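Local coordinates for protein alternansucrase (Leuconostoc mesenteroides, PDB 6HVG) that is a large multidomain protein of glycosyl hydrolase family 70, with a TIM-barrel core, a bound calcium ion and choline-binding-like repeats, at residues D1093-F1101 / G1250-A1258; L1164-R1174 / F1187-S1198. All coordinates share one frame; numbering follows the deposited sequence.

Contact 1. Residues D1093-F1101 / G1250-A1258; sequences DTNYGGMSF and GTNILHRGA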
ATOM      1  N   ASP A1093       3.623  17.579  -9.509  1.00 64.46           N
ATOM      2  CA  ASP A1093       4.798  17.367  -8.663  1.00 63.01           C
ATOM      3  C   ASP A1093       4.707  18.070  -7.313  1.00 63.39           C
ATOM      4  O   ASP A1093       5.582  17.872  -6.476  1.00 64.98           O
ATOM      5  CB  ASP A1093       6.059  17.825  -9.398  1.00 63.90           C
ATOM      6  CG  ASP A1093       6.434  16.893 -10.548  1.00 63.42           C
ATOM      7  OD1 ASP A1093       6.023  15.718 -10.515  1.00 65.21           O
ATOM      8  OD2 ASP A1093       7.160  17.323 -11.460  1.00 59.64           O
ATOM      9  N   THR A1094       3.652  18.860  -7.097  1.00 60.37           N
ATOM     10  CA  THR A1094       3.482  19.604  -5.850  1.00 63.38           C
ATOM     11  C   THR A1094       3.349  18.665  -4.662  1.00 63.23           C
ATOM     12  O   THR A1094       2.576  17.725  -4.696  1.00 69.35           O
ATOM     13  CB  THR A1094       2.251  20.533  -5.912  1.00 62.59           C
ATOM     14  OG1 THR A1094       2.360  21.380  -7.065  1.00 61.83           O
ATOM     15  CG2 THR A1094       2.146  21.409  -4.647  1.00 62.05           C
ATOM     16  N   ASN A1095       4.110  18.934  -3.611  1.00 69.12           N
ATOM     17  CA  ASN A1095       4.237  18.008  -2.486  1.00 71.38           C
ATOM     18  C   ASN A1095       4.702  18.749  -1.239  1.00 67.55           C
ATOM     19  O   ASN A1095       5.884  19.070  -1.094  1.00 69.01           O
ATOM     20  CB  ASN A1095       5.240  16.915  -2.860  1.00 76.81           C
ATOM     21  CG  ASN A1095       5.517  15.947  -1.730  1.00 77.00           C
ATOM     22  OD1 ASN A1095       6.539  16.038  -1.044  1.00 80.66           O
ATOM     23  ND2 ASN A1095       4.612  15.008  -1.539  1.00 80.99           N
ATOM     24  N   TYR A1096       3.746  19.034  -0.363  1.00 68.57           N
ATOM     25  CA  TYR A1096       3.986  19.834   0.840  1.00 70.52           C
ATOM     26  C   TYR A1096       4.644  19.054   1.991  1.00 72.77           C
ATOM     27  O   TYR A1096       5.350  19.611   2.834  1.00 83.89           O
ATOM     28  CB  TYR A1096       2.683  20.523   1.267  1.00 63.09           C
ATOM     29  CG  TYR A1096       2.252  21.525   0.219  1.00 65.84           C
ATOM     30  CD1 TYR A1096       3.087  22.592  -0.156  1.00 67.94           C
ATOM     31  CD2 TYR A1096       1.043  21.393  -0.439  1.00 67.47           C
ATOM     32  CE1 TYR A1096       2.708  23.501  -1.138  1.00 70.02           C
ATOM     33  CE2 TYR A1096       0.657  22.295  -1.424  1.00 67.95           C
ATOM     34  CZ  TYR A1096       1.487  23.349  -1.768  1.00 69.55           C
ATOM     35  OH  TYR A1096       1.092  24.254  -2.728  1.00 68.88           O
ATOM     36  N   GLY A1097       4.422  17.761   2.004  1.00 68.57           N
ATOM     37  CA  GLY A1097       5.164  16.868   2.864  1.00 69.75           C
ATOM     38  C   GLY A1097       4.725  15.457   2.512  1.00 75.62           C
ATOM     39  O   GLY A1097       3.748  15.252   1.751  1.00 79.10           O
ATOM     40  N   GLY A1098       5.439  14.479   3.048  1.00 68.09           N
ATOM     41  CA  GLY A1098       5.012  13.094   2.916  1.00 65.06           C
ATOM     42  C   GLY A1098       5.295  12.507   1.558  1.00 63.19           C
ATOM     43  O   GLY A1098       5.922  13.144   0.705  1.00 61.23           O
ATOM     44  N   MET A1099       4.817  11.284   1.357  1.00 61.95           N
ATOM     45  CA  MET A1099       5.048  10.570   0.112  1.00 59.05           C
ATOM     46  C   MET A1099       4.101  11.075  -0.973  1.00 60.80           C
ATOM     47  O   MET A1099       2.903  11.197  -0.761  1.00 57.11           O
ATOM     48  CB  MET A1099       4.854   9.079   0.315  1.00 58.03           C
ATOM     49  CG  MET A1099       5.773   8.486   1.364  1.00 60.22           C
ATOM     50  SD  MET A1099       5.639   6.700   1.441  1.00 66.41           S
ATOM     51  CE  MET A1099       6.424   6.235  -0.097  1.00 63.81           C
ATOM     52  N   SER A1100       4.664  11.398  -2.131  1.00 63.32           N
ATOM     53  CA  SER A1100       3.885  11.686  -3.323  1.00 62.19           C
ATOM     54  C   SER A1100       3.331  10.356  -3.832  1.00 61.58           C
ATOM     55  O   SER A1100       3.961   9.299  -3.642  1.00 65.50           O
ATOM     56  CB  SER A1100       4.785  12.337  -4.367  1.00 66.68           C
ATOM     57  OG  SER A1100       4.016  12.889  -5.428  1.00 79.51           O
ATOM     58  N   PHE A1101       2.154  10.387  -4.455  1.00 56.94           N
ATOM     59  CA  PHE A1101       1.576   9.166  -5.047  1.00 53.83           C
ATOM     60  C   PHE A1101       1.624   9.213  -6.584  1.00 53.25           C
ATOM     61  O   PHE A1101       1.654  10.295  -7.156  1.00 55.41           O
ATOM     62  CB  PHE A1101       0.154   9.002  -4.549  1.00 50.55           C
ATOM     63  CG  PHE A1101      -0.436   7.659  -4.824  1.00 52.05           C
ATOM     64  CD1 PHE A1101       0.128   6.518  -4.295  1.00 53.72           C
ATOM     65  CD2 PHE A1101      -1.586   7.541  -5.609  1.00 50.79           C
ATOM     66  CE1 PHE A1101      -0.428   5.278  -4.571  1.00 56.77           C
ATOM     67  CE2 PHE A1101      -2.151   6.321  -5.888  1.00 49.47           C
ATOM     68  CZ  PHE A1101      -1.573   5.183  -5.365  1.00 54.30           C
ATOM     69  N   GLY A1250      -8.765  13.781   7.794  1.00 42.82           N
ATOM     70  CA  GLY A1250      -7.354  13.695   8.109  1.00 45.02           C
ATOM     71  C   GLY A1250      -6.461  13.813   6.906  1.00 46.07           C
ATOM     72  O   GLY A1250      -6.848  14.402   5.892  1.00 51.71           O
ATOM     73  N   THR A1251      -5.250  13.284   7.043  1.00 44.52           N
ATOM     74  CA  THR A1251      -4.223  13.403   6.026  1.00 45.04           C
ATOM     75  C   THR A1251      -3.264  12.221   6.137  1.00 45.07           C
ATOM     76  O   THR A1251      -3.177  11.576   7.165  1.00 45.22           O
ATOM     77  CB  THR A1251      -3.411  14.710   6.178  1.00 45.58           C
ATOM     78  OG1 THR A1251      -2.325  14.710   5.243  1.00 46.67           O
ATOM     79  CG2 THR A1251      -2.833  14.841   7.570  1.00 47.00           C
ATOM     80  N   ASN A1252      -2.553  11.946   5.054  1.00 45.73           N
ATOM     81  CA  ASN A1252      -1.389  11.101   5.132  1.00 46.25           C
ATOM     82  C   ASN A1252      -0.322  11.871   5.913  1.00 46.63           C
ATOM     83  O   ASN A1252      -0.286  13.101   5.875  1.00 50.09           O
ATOM     84  CB  ASN A1252      -0.875  10.740   3.737  1.00 46.87           C
ATOM     85  CG  ASN A1252      -0.491  11.957   2.929  1.00 46.81           C
ATOM     86  OD1 ASN A1252      -1.298  12.875   2.744  1.00 46.00           O
ATOM     87  ND2 ASN A1252       0.736  11.979   2.442  1.00 48.01           N
ATOM     88  N   ILE A1253       0.528  11.155   6.639  1.00 43.72           N
ATOM     89  CA  ILE A1253       1.547  11.787   7.451  1.00 42.69           C
ATOM     90  C   ILE A1253       2.448  12.686   6.600  1.00 45.13           C
ATOM     91  O   ILE A1253       2.863  12.296   5.515  1.00 46.97           O
ATOM     92  CB  ILE A1253       2.397  10.765   8.231  1.00 41.70           C
ATOM     93  CG1 ILE A1253       3.104   9.787   7.304  1.00 43.65           C
ATOM     94  CG2 ILE A1253       1.553  10.041   9.247  1.00 40.50           C
ATOM     95  CD1 ILE A1253       3.971   8.780   8.024  1.00 44.42           C
ATOM     96  N   LEU A1254       2.733  13.886   7.105  1.00 44.91           N
ATOM     97  CA  LEU A1254       3.460  14.901   6.343  1.00 48.08           C
ATOM     98  C   LEU A1254       4.932  15.053   6.702  1.00 47.80           C
ATOM     99  O   LEU A1254       5.584  15.984   6.211  1.00 44.97           O
ATOM    100  CB  LEU A1254       2.763  16.264   6.484  1.00 48.60           C
ATOM    101  CG  LEU A1254       1.305  16.316   6.013  1.00 49.34           C
ATOM    102  CD1 LEU A1254       0.802  17.741   5.977  1.00 50.58           C
ATOM    103  CD2 LEU A1254       1.138  15.716   4.637  1.00 48.84           C
ATOM    104  N   HIS A1255       5.450  14.147   7.535  1.00 47.14           N
ATOM    105  CA  HIS A1255       6.891  14.095   7.866  1.00 52.73           C
ATOM    106  C   HIS A1255       7.404  15.339   8.624  1.00 50.49           C
ATOM    107  O   HIS A1255       8.565  15.743   8.495  1.00 50.51           O
ATOM    108  CB  HIS A1255       7.730  13.886   6.591  1.00 54.90           C
ATOM    109  CG  HIS A1255       7.463  12.594   5.895  1.00 54.19           C
ATOM    110  ND1 HIS A1255       8.257  12.131   4.868  1.00 56.26           N
ATOM    111  CD2 HIS A1255       6.508  11.658   6.090  1.00 53.29           C
ATOM    112  CE1 HIS A1255       7.789  10.970   4.449  1.00 56.29           C
ATOM    113  NE2 HIS A1255       6.734  10.657   5.179  1.00 56.69           N
ATOM    114  N   ARG A1256       6.530  15.943   9.402  1.00 46.76           N
ATOM    115  CA  ARG A1256       6.855  17.195  10.064  1.00 49.12           C
ATOM    116  C   ARG A1256       7.244  17.011  11.534  1.00 50.79           C
ATOM    117  O   ARG A1256       8.026  17.811  12.068  1.00 50.77           O
ATOM    118  CB  ARG A1256       5.688  18.171   9.930  1.00 47.77           C
ATOM    119  CG  ARG A1256       5.714  18.840   8.579  1.00 48.11           C
ATOM    120  CD  ARG A1256       4.472  19.645   8.281  1.00 47.88           C
ATOM    121  NE  ARG A1256       4.607  20.256   6.965  1.00 51.09           N
ATOM    122  CZ  ARG A1256       3.622  20.831   6.284  1.00 53.39           C
ATOM    123  NH1 ARG A1256       2.400  20.882   6.778  1.00 54.52           N
ATOM    124  NH2 ARG A1256       3.863  21.363   5.096  1.00 55.15           N
ATOM    125  N   GLY A1257       6.679  15.985  12.171  1.00 45.59           N
ATOM    126  CA  GLY A1257       7.062  15.611  13.508  1.00 46.47           C
ATOM    127  C   GLY A1257       5.923  15.747  14.499  1.00 48.50           C
ATOM    128  O   GLY A1257       4.981  16.520  14.282  1.00 49.39           O
ATOM    129  N   ALA A1258       6.013  14.989  15.588  1.00 47.71           N
ATOM    130  CA  ALA A1258       5.005  15.044  16.627  1.00 48.87           C
ATOM    131  C   ALA A1258       4.989  16.392  17.346  1.00 49.63           C
ATOM    132  O   ALA A1258       3.944  16.823  17.846  1.00 45.11           O
ATOM    133  CB  ALA A1258       5.238  13.932  17.629  1.00 50.83           C
TER
HETATM  134  O   HOH W   1       2.805  10.422   3.277  1.00 51.72           O

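Contact 2. Residues L1164-R1174 / F1187-S1198; sequences LPGKEVVTATR and FVNLLYVANTKS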
ATOM      1  N   LEU A1164      -3.122  21.098  -1.034  1.00 52.62           N
ATOM      2  CA  LEU A1164      -3.783  22.344  -0.650  1.00 51.44           C
ATOM      3  C   LEU A1164      -2.713  23.310  -0.103  1.00 54.21           C
ATOM      4  O   LEU A1164      -1.937  22.926   0.752  1.00 54.72           O
ATOM      5  CB  LEU A1164      -4.838  22.052   0.407  1.00 48.05           C
ATOM      6  CG  LEU A1164      -5.899  21.040  -0.046  1.00 47.38           C
ATOM      7  CD1 LEU A1164      -6.575  20.372   1.131  1.00 45.84           C
ATOM      8  CD2 LEU A1164      -6.949  21.678  -0.932  1.00 50.28           C
ATOM      9  N   PRO A1165      -2.659  24.560  -0.611  1.00 54.74           N
ATOM     10  CA  PRO A1165      -1.500  25.418  -0.347  1.00 54.40           C
ATOM     11  C   PRO A1165      -1.454  26.123   1.022  1.00 54.39           C
ATOM     12  O   PRO A1165      -0.403  26.637   1.394  1.00 54.61           O
ATOM     13  CB  PRO A1165      -1.595  26.471  -1.448  1.00 54.82           C
ATOM     14  CG  PRO A1165      -3.056  26.589  -1.710  1.00 56.89           C
ATOM     15  CD  PRO A1165      -3.592  25.189  -1.569  1.00 56.37           C
ATOM     16  N   GLY A1166      -2.558  26.128   1.757  1.00 51.62           N
ATOM     17  CA  GLY A1166      -2.649  26.899   2.989  1.00 50.96           C
ATOM     18  C   GLY A1166      -2.585  26.020   4.233  1.00 51.07           C
ATOM     19  O   GLY A1166      -3.278  24.991   4.309  1.00 47.82           O
ATOM     20  N   LYS A1167      -1.780  26.444   5.217  1.00 49.82           N
ATOM     21  CA  LYS A1167      -1.536  25.650   6.431  1.00 47.94           C
ATOM     22  C   LYS A1167      -2.457  26.041   7.557  1.00 43.91           C
ATOM     23  O   LYS A1167      -2.815  27.191   7.684  1.00 42.36           O
ATOM     24  CB  LYS A1167      -0.096  25.799   6.919  1.00 50.94           C
ATOM     25  CG  LYS A1167       0.970  25.475   5.883  1.00 54.61           C
ATOM     26  CD  LYS A1167       2.365  25.469   6.502  1.00 56.28           C
ATOM     27  CE  LYS A1167       3.423  25.292   5.435  1.00 57.85           C
ATOM     28  NZ  LYS A1167       4.748  24.990   6.018  1.00 57.27           N
ATOM     29  N   GLU A1168      -2.859  25.050   8.340  1.00 43.98           N
ATOM     30  CA  GLU A1168      -3.629  25.250   9.569  1.00 46.38           C
ATOM     31  C   GLU A1168      -3.073  24.313  10.631  1.00 48.20           C
ATOM     32  O   GLU A1168      -2.334  23.371  10.314  1.00 46.01           O
ATOM     33  CB  GLU A1168      -5.097  24.908   9.401  1.00 45.52           C
ATOM     34  CG  GLU A1168      -5.876  25.765   8.425  1.00 47.51           C
ATOM     35  CD  GLU A1168      -7.314  25.283   8.291  1.00 49.88           C
ATOM     36  OE1 GLU A1168      -7.535  24.308   7.535  1.00 49.25           O
ATOM     37  OE2 GLU A1168      -8.227  25.832   8.963  1.00 49.42           O
ATOM     38  N   VAL A1169      -3.414  24.588  11.888  1.00 46.84           N
ATOM     39  CA  VAL A1169      -2.978  23.742  12.979  1.00 46.62           C
ATOM     40  C   VAL A1169      -4.162  22.893  13.385  1.00 46.80           C
ATOM     41  O   VAL A1169      -5.181  23.414  13.811  1.00 48.20           O
ATOM     42  CB  VAL A1169      -2.435  24.545  14.184  1.00 47.12           C
ATOM     43  CG1 VAL A1169      -2.097  23.622  15.342  1.00 47.39           C
ATOM     44  CG2 VAL A1169      -1.198  25.323  13.780  1.00 46.36           C
ATOM     45  N   VAL A1170      -4.009  21.580  13.241  1.00 48.32           N
ATOM     46  CA  VAL A1170      -5.044  20.607  13.603  1.00 48.53           C
ATOM     47  C   VAL A1170      -4.608  19.853  14.859  1.00 48.51           C
ATOM     48  O   VAL A1170      -3.428  19.881  15.219  1.00 49.84           O
ATOM     49  CB  VAL A1170      -5.283  19.556  12.467  1.00 49.14           C
ATOM     50  CG1 VAL A1170      -5.607  20.237  11.148  1.00 48.24           C
ATOM     51  CG2 VAL A1170      -4.080  18.615  12.309  1.00 47.91           C
ATOM     52  N   THR A1171      -5.567  19.193  15.509  1.00 46.89           N
ATOM     53  CA  THR A1171      -5.285  18.231  16.573  1.00 47.36           C
ATOM     54  C   THR A1171      -5.388  16.827  15.971  1.00 47.65           C
ATOM     55  O   THR A1171      -6.452  16.428  15.499  1.00 47.85           O
ATOM     56  CB  THR A1171      -6.277  18.370  17.740  1.00 45.97           C
ATOM     57  OG1 THR A1171      -6.059  19.605  18.405  1.00 48.44           O
ATOM     58  CG2 THR A1171      -6.068  17.271  18.752  1.00 48.78           C
ATOM     59  N   ALA A1172      -4.297  16.072  16.018  1.00 45.87           N
ATOM     60  CA  ALA A1172      -4.185  14.862  15.231  1.00 48.95           C
ATOM     61  C   ALA A1172      -3.773  13.653  16.035  1.00 51.56           C
ATOM     62  O   ALA A1172      -2.946  13.746  16.937  1.00 59.46           O
ATOM     63  CB  ALA A1172      -3.202  15.075  14.087  1.00 50.24           C
ATOM     64  N   THR A1173      -4.329  12.509  15.667  1.00 49.31           N
ATOM     65  CA  THR A1173      -3.963  11.220  16.228  1.00 49.77           C
ATOM     66  C   THR A1173      -3.517  10.296  15.106  1.00 51.27           C
ATOM     67  O   THR A1173      -4.117  10.291  14.037  1.00 57.91           O
ATOM     68  CB  THR A1173      -5.171  10.586  16.932  1.00 49.73           C
ATOM     69  OG1 THR A1173      -5.645  11.461  17.958  1.00 47.90           O
ATOM     70  CG2 THR A1173      -4.823   9.240  17.544  1.00 51.23           C
ATOM     71  N   ARG A1174      -2.459   9.518  15.341  1.00 49.63           N
ATOM     72  CA  ARG A1174      -1.942   8.558  14.354  1.00 45.32           C
ATOM     73  C   ARG A1174      -2.833   7.343  14.279  1.00 43.95           C
ATOM     74  O   ARG A1174      -3.092   6.700  15.282  1.00 41.83           O
ATOM     75  CB  ARG A1174      -0.534   8.142  14.708  1.00 44.61           C
ATOM     76  CG  ARG A1174       0.116   7.149  13.770  1.00 43.62           C
ATOM     77  CD  ARG A1174       0.609   7.826  12.497  1.00 46.52           C
ATOM     78  NE  ARG A1174       1.385   6.901  11.701  1.00 46.87           N
ATOM     79  CZ  ARG A1174       0.855   5.889  11.018  1.00 50.49           C
ATOM     80  NH1 ARG A1174      -0.469   5.678  10.995  1.00 47.58           N
ATOM     81  NH2 ARG A1174       1.655   5.082  10.335  1.00 52.20           N
ATOM     82  N   PHE A1187       1.658   9.381  19.484  1.00 52.67           N
ATOM     83  CA  PHE A1187       1.018  10.419  18.697  1.00 48.32           C
ATOM     84  C   PHE A1187      -0.498  10.376  18.896  1.00 49.80           C
ATOM     85  O   PHE A1187      -1.222   9.790  18.106  1.00 50.74           O
ATOM     86  CB  PHE A1187       1.397  10.265  17.239  1.00 44.03           C
ATOM     87  CG  PHE A1187       1.279  11.535  16.433  1.00 42.77           C
ATOM     88  CD1 PHE A1187       0.082  12.242  16.361  1.00 40.88           C
ATOM     89  CD2 PHE A1187       2.369  12.003  15.714  1.00 40.08           C
ATOM     90  CE1 PHE A1187      -0.019  13.378  15.584  1.00 39.19           C
ATOM     91  CE2 PHE A1187       2.257  13.130  14.930  1.00 39.40           C
ATOM     92  CZ  PHE A1187       1.065  13.820  14.870  1.00 37.43           C
ATOM     93  N   VAL A1188      -0.959  10.991  19.982  1.00 49.15           N
ATOM     94  CA  VAL A1188      -2.366  11.077  20.304  1.00 47.49           C
ATOM     95  C   VAL A1188      -2.724  12.507  20.683  1.00 48.19           C
ATOM     96  O   VAL A1188      -2.049  13.123  21.508  1.00 53.17           O
ATOM     97  CB  VAL A1188      -2.706  10.112  21.441  1.00 48.08           C
ATOM     98  CG1 VAL A1188      -4.192  10.141  21.765  1.00 51.26           C
ATOM     99  CG2 VAL A1188      -2.294   8.702  21.055  1.00 50.05           C
ATOM    100  N   ASN A1189      -3.783  13.032  20.068  1.00 45.96           N
ATOM    101  CA  ASN A1189      -4.261  14.388  20.303  1.00 46.10           C
ATOM    102  C   ASN A1189      -3.166  15.450  20.338  1.00 45.52           C
ATOM    103  O   ASN A1189      -3.213  16.339  21.174  1.00 47.93           O
ATOM    104  CB  ASN A1189      -5.083  14.434  21.578  1.00 47.10           C
ATOM    105  CG  ASN A1189      -6.323  13.557  21.501  1.00 49.55           C
ATOM    106  OD1 ASN A1189      -7.141  13.689  20.615  1.00 56.60           O
ATOM    107  ND2 ASN A1189      -6.480  12.686  22.456  1.00 52.25           N
ATOM    108  N   LEU A1190      -2.201  15.361  19.421  1.00 43.76           N
ATOM    109  CA  LEU A1190      -1.106  16.350  19.314  1.00 47.27           C
ATOM    110  C   LEU A1190      -1.388  17.420  18.264  1.00 46.88           C
ATOM    111  O   LEU A1190      -2.083  17.170  17.283  1.00 50.48           O
ATOM    112  CB  LEU A1190       0.223  15.686  18.937  1.00 46.70           C
ATOM    113  CG  LEU A1190       0.696  14.535  19.825  1.00 48.39           C
ATOM    114  CD1 LEU A1190       2.071  14.081  19.364  1.00 49.76           C
ATOM    115  CD2 LEU A1190       0.736  14.931  21.281  1.00 50.55           C
ATOM    116  N   LEU A1191      -0.841  18.608  18.472  1.00 45.56           N
ATOM    117  CA  LEU A1191      -1.019  19.683  17.516  1.00 46.85           C
ATOM    118  C   LEU A1191      -0.041  19.469  16.371  1.00 47.29           C
ATOM    119  O   LEU A1191       1.124  19.096  16.565  1.00 44.22           O
ATOM    120  CB  LEU A1191      -0.850  21.074  18.155  1.00 46.77           C
ATOM    121  CG  LEU A1191      -1.805  21.484  19.288  1.00 45.99           C
ATOM    122  CD1 LEU A1191      -1.904  23.003  19.391  1.00 47.27           C
ATOM    123  CD2 LEU A1191      -3.197  20.903  19.151  1.00 45.13           C
ATOM    124  N   TYR A1192      -0.543  19.713  15.166  1.00 48.47           N
ATOM    125  CA  TYR A1192       0.168  19.377  13.939  1.00 47.26           C
ATOM    126  C   TYR A1192      -0.162  20.428  12.911  1.00 45.93           C
ATOM    127  O   TYR A1192      -1.280  20.939  12.896  1.00 43.55           O
ATOM    128  CB  TYR A1192      -0.307  18.018  13.439  1.00 46.06           C
ATOM    129  CG  TYR A1192       0.584  17.353  12.436  1.00 44.57           C
ATOM    130  CD1 TYR A1192       1.674  16.621  12.841  1.00 45.39           C
ATOM    131  CD2 TYR A1192       0.297  17.398  11.094  1.00 44.55           C
ATOM    132  CE1 TYR A1192       2.489  15.982  11.925  1.00 47.23           C
ATOM    133  CE2 TYR A1192       1.099  16.770  10.172  1.00 45.32           C
ATOM    134  CZ  TYR A1192       2.193  16.061  10.590  1.00 46.97           C
ATOM    135  OH  TYR A1192       3.004  15.438   9.660  1.00 49.09           O
ATOM    136  N   VAL A1193       0.822  20.760  12.079  1.00 45.88           N
ATOM    137  CA  VAL A1193       0.616  21.672  10.968  1.00 44.52           C
ATOM    138  C   VAL A1193       0.328  20.825   9.749  1.00 45.42           C
ATOM    139  O   VAL A1193       1.169  20.065   9.310  1.00 44.84           O
ATOM    140  CB  VAL A1193       1.858  22.525  10.690  1.00 43.41           C
ATOM    141  CG1 VAL A1193       1.695  23.306   9.403  1.00 45.57           C
ATOM    142  CG2 VAL A1193       2.095  23.488  11.832  1.00 44.57           C
ATOM    143  N   ALA A1194      -0.878  20.963   9.215  1.00 47.38           N
ATOM    144  CA  ALA A1194      -1.280  20.258   8.015  1.00 48.09           C
ATOM    145  C   ALA A1194      -1.554  21.243   6.894  1.00 47.98           C
ATOM    146  O   ALA A1194      -1.725  22.427   7.140  1.00 49.32           O
ATOM    147  CB  ALA A1194      -2.521  19.437   8.299  1.00 48.70           C
ATOM    148  N   ASN A1195      -1.565  20.744   5.661  1.00 48.81           N
ATOM    149  CA  ASN A1195      -1.936  21.546   4.508  1.00 49.62           C
ATOM    150  C   ASN A1195      -3.380  21.225   4.115  1.00 48.02           C
ATOM    151  O   ASN A1195      -3.629  20.286   3.390  1.00 46.98           O
ATOM    152  CB  ASN A1195      -0.969  21.314   3.350  1.00 46.96           C
ATOM    153  CG  ASN A1195       0.237  22.210   3.414  1.00 46.72           C
ATOM    154  OD1 ASN A1195       1.203  21.893   4.070  1.00 45.23           O
ATOM    155  ND2 ASN A1195       0.182  23.346   2.736  1.00 50.44           N
ATOM    156  N   THR A1196      -4.309  22.045   4.594  1.00 48.60           N
ATOM    157  CA  THR A1196      -5.734  21.748   4.523  1.00 48.85           C
ATOM    158  C   THR A1196      -6.587  22.809   3.839  1.00 48.49           C
ATOM    159  O   THR A1196      -7.760  22.568   3.561  1.00 46.80           O
ATOM    160  CB  THR A1196      -6.298  21.593   5.950  1.00 49.03           C
ATOM    161  OG1 THR A1196      -5.830  22.685   6.760  1.00 49.09           O
ATOM    162  CG2 THR A1196      -5.839  20.282   6.551  1.00 48.25           C
ATOM    163  N   LYS A1197      -6.012  23.975   3.570  1.00 50.22           N
ATOM    164  CA  LYS A1197      -6.779  25.130   3.124  1.00 51.70           C
ATOM    165  C   LYS A1197      -6.534  25.374   1.650  1.00 51.50           C
ATOM    166  O   LYS A1197      -5.403  25.449   1.209  1.00 53.39           O
ATOM    167  CB  LYS A1197      -6.370  26.351   3.944  1.00 54.30           C
ATOM    168  CG  LYS A1197      -7.438  27.409   4.093  1.00 58.90           C
ATOM    169  CD  LYS A1197      -6.893  28.677   4.740  1.00 64.14           C
ATOM    170  CE  LYS A1197      -7.404  28.879   6.156  1.00 69.99           C
ATOM    171  NZ  LYS A1197      -6.932  30.180   6.712  1.00 77.11           N
ATOM    172  N   SER A1198      -7.602  25.488   0.885  1.00 55.87           N
ATOM    173  CA  SER A1198      -7.527  25.761  -0.549  1.00 58.64           C
ATOM    174  C   SER A1198      -7.217  27.239  -0.833  1.00 60.52           C
ATOM    175  O   SER A1198      -7.371  28.085   0.055  1.00 61.20           O
ATOM    176  CB  SER A1198      -8.873  25.378  -1.162  1.00 60.20           C
ATOM    177  OG  SER A1198      -8.839  25.508  -2.557  1.00 71.03           O
TER
HETATM  178  O   HOH W   2       2.393  25.705   2.277  1.00 56.22           O
HETATM  179  O   HOH W   3      -7.695  10.933  19.385  1.00 39.00           O

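Contact 1. Residues D1093-F1101 / G1250-A1258
Asn1252 meets Met1099 through a water rather than directly: its ND2 gives a hydrogen to water 1 at 2.7 Å, as Met1099 N does at 2.9 Å. The same water donates to Ile1253 O, so an amide, a backbone N-H and a carbonyl share it, and a carboxamide suits the spot because it can offer an N-H from the end of the strand. Leu1254 turns its carbonyl to the glycine pair, with its O 3.5 Å from Gly1097 CA in a CA-H...O contact. Its CD2 rests near Gly1097 O. His1255 follows with its ring laid flat over Gly1098, whose CA sits 3.6 Å from the ring centroid and only 5° off the normal, a CH-pi contact. Glycine fits here because it brings bare backbone up to the ring and accepts the positive phi of 77°. The loop stiffens itself from within, as Asn1095 ND2 bonds Gly1098 O at 3.2 Å. Arg1256, extended from CG to NE, carries NH2 to 3.2 Å from Tyr1096 O, but its guanidinium is held mainly by Val1193 O and Asn1195 OD1. The loop between strand 1089-1090 and helix 1102-1105 thus lies against the end of strand 1248-1252, a joint between the TIM barrel and the antiparallel sheet, consistent with domain B of family 70 enzymes.

Contact 2. Residues L1164-R1174 / F1187-S1198
Gly1166 O takes two backbone hydrogens, from Lys1197 N at 3.0 Å and from Thr1196 N at 3.1 Å, the signature of a classic beta bulge. It opens an antiparallel pairing of consecutive strands, 1166-1174 and 1190-1197, a beta hairpin with a long connection at the edge of a six-stranded sheet. Glycine keeps clear of Lys1197 CB where the strands draw close. Beside the bulge Asn1195 ND2 donates to Leu1164 O at 2.9 Å, in the carbonyl plane, tying down the residues that lead into the strand. On the same face Lys1167 lies alongside Asn1195 and spends its aliphatic stem on Val1193, CD to CG1 3.7 Å. Val1169 packs between Val1193 and Leu1191. The other face carries Val1170, Ala1172, Tyr1192 and Ala1194, small or apolar near the backbone. Tyr1192 swings its ring away from the partner strand, CG anti to the backbone N (chi1 -163°), and gives its hydroxyl end to Glu520. Here too Glu1168 OE1 accepts from Thr1196 OG1, at a modelled length too short to trust, and from Ala1245 N. Toward the connection between the strands, Asn1189 and Leu1190 both face Ala1172, a G1 bulge. The Phe1187 ring presents its edge to Ala1172 O, while Leu1190 CD1 lies over one face. Thr1173 OG1 accepts from Asn1189 N at 3.2 Å, almost straight at 170°, and shares water 3 with Asn1189 OD1.

In the fold
Both contacts reach the same antiparallel sheet, their centres about 11 Å apart. Contact 2 is mostly buried and holds two neighbouring strands together by regular backbone hydrogen bonds, with apolar side chains on either face. Contact 1 is smaller and only partly buried; it joins a loop to a strand end, relying on a water, CA-H...O contacts and a ring face, with no clear direct hydrogen bond across it. The two meet where Arg1256 reaches strand 1190-1197 and Tyr1096 packs on Asn1195 and Leu1164. Glu520 serves both, receiving the backbone of 1255-1257 and the hydroxyl of Tyr1192. Along the chain, the hairpin falls between the two segments of contact 1.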